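Long-range contact in galactose-binding lectin (Arachis hypogaea, PDB 2TEP), which binds D-galactose and galactose-containing sugars as a legume lectin that holds calcium and manganese ions and assembles as a homotetramer: residues A[33-38]-A[206-211]. Residues are numbered along the deposited sequence; the frame is centred on the assembly and turned at random.
Sequences QLTNLN and FSASGS. With GAL (beta-D-galactopyranose), chain E; NGA (2-acetamido-2-deoxy-beta-D-galactopyranose), chain B.
Leu34 and Thr35 pack on Ala208 in a buried, apolar contact between the two sheets of the lectin domain. Segment 33-38 begins on the last residue of strand 32-33 of one sheet and continues into the loop after it. Segment 206-211 is the end of strand 201-209 of the other, with the two residues that follow it toward the sugar site. No hydrogen bond crosses between them.

The methyl of Ala208 points at the loop and meets Leu34 on two atoms. Its CB lies 3.7 Å from Leu34 CB and 3.7 Å from Leu34 CD1. The Leu34 side chain reaches down onto the strand, tilted toward Phe206. Its CG lies anti to the carbonyl carbon (chi1 -65°), which brings CD1 over Ala208 CB and to 4.5 Å from Phe206 CB. The Phe206 ring leads away to an aromatic cluster with Phe69, Phe87 and Trp223.

Thr35 uses its methyl. CG2 sits 3.8 Å from Ser209 CA and also lies against the carbonyl of Ala208. Thr35 OG1 is hydrogen-bonded to His218 of strand 216-229.

Past Gly210 the chain reaches the sugar. Ser211 OG lies 2.9 Å from galactose O4 and 3.0 Å from galactose O5; which of them it bonds is not settled. The backbone N of Gly214 also bonds this hydroxyl. Two sheets packed face to face make the legume lectin beta-sandwich, with the sugar site at the end of strand 201-209, beside the calcium ion that Asn127 also binds.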
loop_
_atom_site.group_PDB
_atom_site.type_symbol
_atom_site.label_atom_id
_atom_site.label_comp_id
_atom_site.label_asym_id
_atom_site.label_seq_id
_atom_site.Cartn_x
_atom_site.Cartn_y
_atom_site.Cartn_z
ATOM N N GLN A 33 11.237 6.005 -23.155
ATOM C CA GLN A 33 11.684 5.457 -24.432
ATOM C C GLN A 33 13.148 5.176 -24.169
ATOM O O GLN A 33 13.923 6.097 -23.938
ATOM C CB GLN A 33 11.537 6.450 -25.578
ATOM C CG GLN A 33 11.758 5.793 -26.923
ATOM C CD GLN A 33 11.643 6.749 -28.106
ATOM O OE1 GLN A 33 12.593 6.931 -28.864
ATOM N NE2 GLN A 33 10.466 7.345 -28.280
ATOM N N LEU A 34 13.511 3.898 -24.153
ATOM C CA LEU A 34 14.875 3.484 -23.851
ATOM C C LEU A 34 15.983 3.715 -24.884
ATOM O O LEU A 34 17.146 3.876 -24.511
ATOM C CB LEU A 34 14.867 2.025 -23.408
ATOM C CG LEU A 34 14.133 1.727 -22.105
ATOM C CD1 LEU A 34 13.831 0.256 -22.024
ATOM C CD2 LEU A 34 14.962 2.160 -20.933
ATOM N N THR A 35 15.651 3.691 -26.171
ATOM C CA THR A 35 16.669 3.882 -27.199
ATOM C C THR A 35 16.405 5.034 -28.160
ATOM O O THR A 35 15.255 5.447 -28.364
ATOM C CB THR A 35 16.931 2.569 -28.007
ATOM O OG1 THR A 35 15.687 1.978 -28.403
ATOM C CG2 THR A 35 17.695 1.574 -27.181
ATOM N N ASN A 36 17.482 5.523 -28.773
ATOM C CA ASN A 36 17.428 6.625 -29.732
ATOM C C ASN A 36 17.329 6.104 -31.162
ATOM O O ASN A 36 18.302 5.572 -31.697
ATOM C CB ASN A 36 18.679 7.484 -29.596
ATOM C CG ASN A 36 18.612 8.734 -30.421
ATOM O OD1 ASN A 36 18.289 8.694 -31.599
ATOM N ND2 ASN A 36 18.921 9.857 -29.812
ATOM N N LEU A 37 16.192 6.340 -31.815
ATOM C CA LEU A 37 15.984 5.852 -33.177
ATOM C C LEU A 37 16.948 6.381 -34.241
ATOM O O LEU A 37 17.004 5.852 -35.351
ATOM C CB LEU A 37 14.541 6.063 -33.638
ATOM C CG LEU A 37 13.332 5.273 -33.110
ATOM C CD1 LEU A 37 13.716 3.870 -32.712
ATOM C CD2 LEU A 37 12.708 5.996 -31.949
ATOM N N ASN A 38 17.702 7.424 -33.919
ATOM C CA ASN A 38 18.647 7.973 -34.883
ATOM C C ASN A 38 20.108 7.617 -34.573
ATOM O O ASN A 38 21.004 8.006 -35.311
ATOM C CB ASN A 38 18.475 9.497 -35.021
ATOM C CG ASN A 38 17.043 9.904 -35.397
ATOM O OD1 ASN A 38 16.613 9.764 -36.546
ATOM N ND2 ASN A 38 16.304 10.425 -34.416
ATOM N N PHE A 206 15.800 -1.685 -16.189
ATOM C CA PHE A 206 15.544 -2.223 -17.528
ATOM C C PHE A 206 16.591 -1.661 -18.499
ATOM O O PHE A 206 17.031 -0.525 -18.342
ATOM C CB PHE A 206 14.163 -1.785 -18.047
ATOM C CG PHE A 206 13.030 -2.123 -17.143
ATOM C CD1 PHE A 206 12.379 -3.348 -17.248
ATOM C CD2 PHE A 206 12.639 -1.237 -16.149
ATOM C CE1 PHE A 206 11.353 -3.688 -16.358
ATOM C CE2 PHE A 206 11.620 -1.565 -15.258
ATOM C CZ PHE A 206 10.976 -2.795 -15.361
ATOM N N SER A 207 16.906 -2.418 -19.552
ATOM C CA SER A 207 17.868 -2.001 -20.574
ATOM C C SER A 207 17.349 -2.327 -21.981
ATOM O O SER A 207 16.475 -3.181 -22.144
ATOM C CB SER A 207 19.198 -2.701 -20.354
ATOM O OG SER A 207 20.161 -2.268 -21.291
ATOM N N ALA A 208 17.824 -1.599 -22.986
ATOM C CA ALA A 208 17.399 -1.860 -24.357
ATOM C C ALA A 208 18.458 -1.361 -25.315
ATOM O O ALA A 208 19.067 -0.313 -25.097
ATOM C CB ALA A 208 16.062 -1.213 -24.646
ATOM N N SER A 209 18.643 -2.082 -26.411
ATOM C CA SER A 209 19.665 -1.724 -27.360
ATOM C C SER A 209 19.234 -1.936 -28.789
ATOM O O SER A 209 18.213 -2.580 -29.055
ATOM C CB SER A 209 20.895 -2.567 -27.080
ATOM O OG SER A 209 20.547 -3.930 -27.179
ATOM N N GLY A 210 20.039 -1.389 -29.699
ATOM C CA GLY A 210 19.806 -1.497 -31.132
ATOM C C GLY A 210 21.155 -1.423 -31.851
ATOM O O GLY A 210 22.175 -1.110 -31.221
ATOM N N SER A 211 21.173 -1.697 -33.153
ATOM C CA SER A 211 22.411 -1.678 -33.938
ATOM C C SER A 211 22.338 -0.655 -35.075
ATOM O O SER A 211 21.603 0.326 -34.980
ATOM C CB SER A 211 22.692 -3.071 -34.504
ATOM O OG SER A 211 21.652 -3.486 -35.368
HETATM C C1 GAL E . 22.884 -6.591 -36.241
HETATM C C2 GAL E . 22.865 -6.822 -34.803
HETATM C C3 GAL E . 21.744 -7.708 -34.345
HETATM C C4 GAL E . 20.441 -7.039 -34.799
HETATM C C5 GAL E . 20.524 -6.987 -36.375
HETATM C C6 GAL E . 19.349 -6.511 -37.220
HETATM O O2 GAL E . 24.040 -7.474 -34.505
HETATM O O3 GAL E . 21.889 -7.823 -32.929
HETATM O O4 GAL E . 20.323 -5.789 -34.157
HETATM O O5 GAL E . 21.625 -6.173 -36.775
HETATM O O6 GAL E . 19.699 -6.719 -38.560
HETATM C C1 NGA B . 26.162 -4.833 -39.151
HETATM C C2 NGA B . 25.627 -4.903 -37.734
HETATM C C3 NGA B . 24.275 -5.518 -37.775
HETATM C C4 NGA B . 23.229 -4.752 -38.667
HETATM C C5 NGA B . 23.831 -4.633 -40.038
HETATM C C6 NGA B . 23.010 -3.734 -41.016
HETATM C C7 NGA B . 26.925 -5.342 -35.641
HETATM C C8 NGA B . 27.774 -6.326 -34.841
HETATM N N2 NGA B . 26.479 -5.718 -36.840
HETATM O O1 NGA B . 27.584 -4.641 -39.096
HETATM O O3 NGA B . 23.855 -5.612 -36.428
HETATM O O4 NGA B . 22.929 -3.502 -38.184
HETATM O O5 NGA B . 25.238 -4.129 -39.944
HETATM O O6 NGA B . 23.901 -3.250 -42.052
HETATM O O7 NGA B . 26.747 -4.218 -35.182
#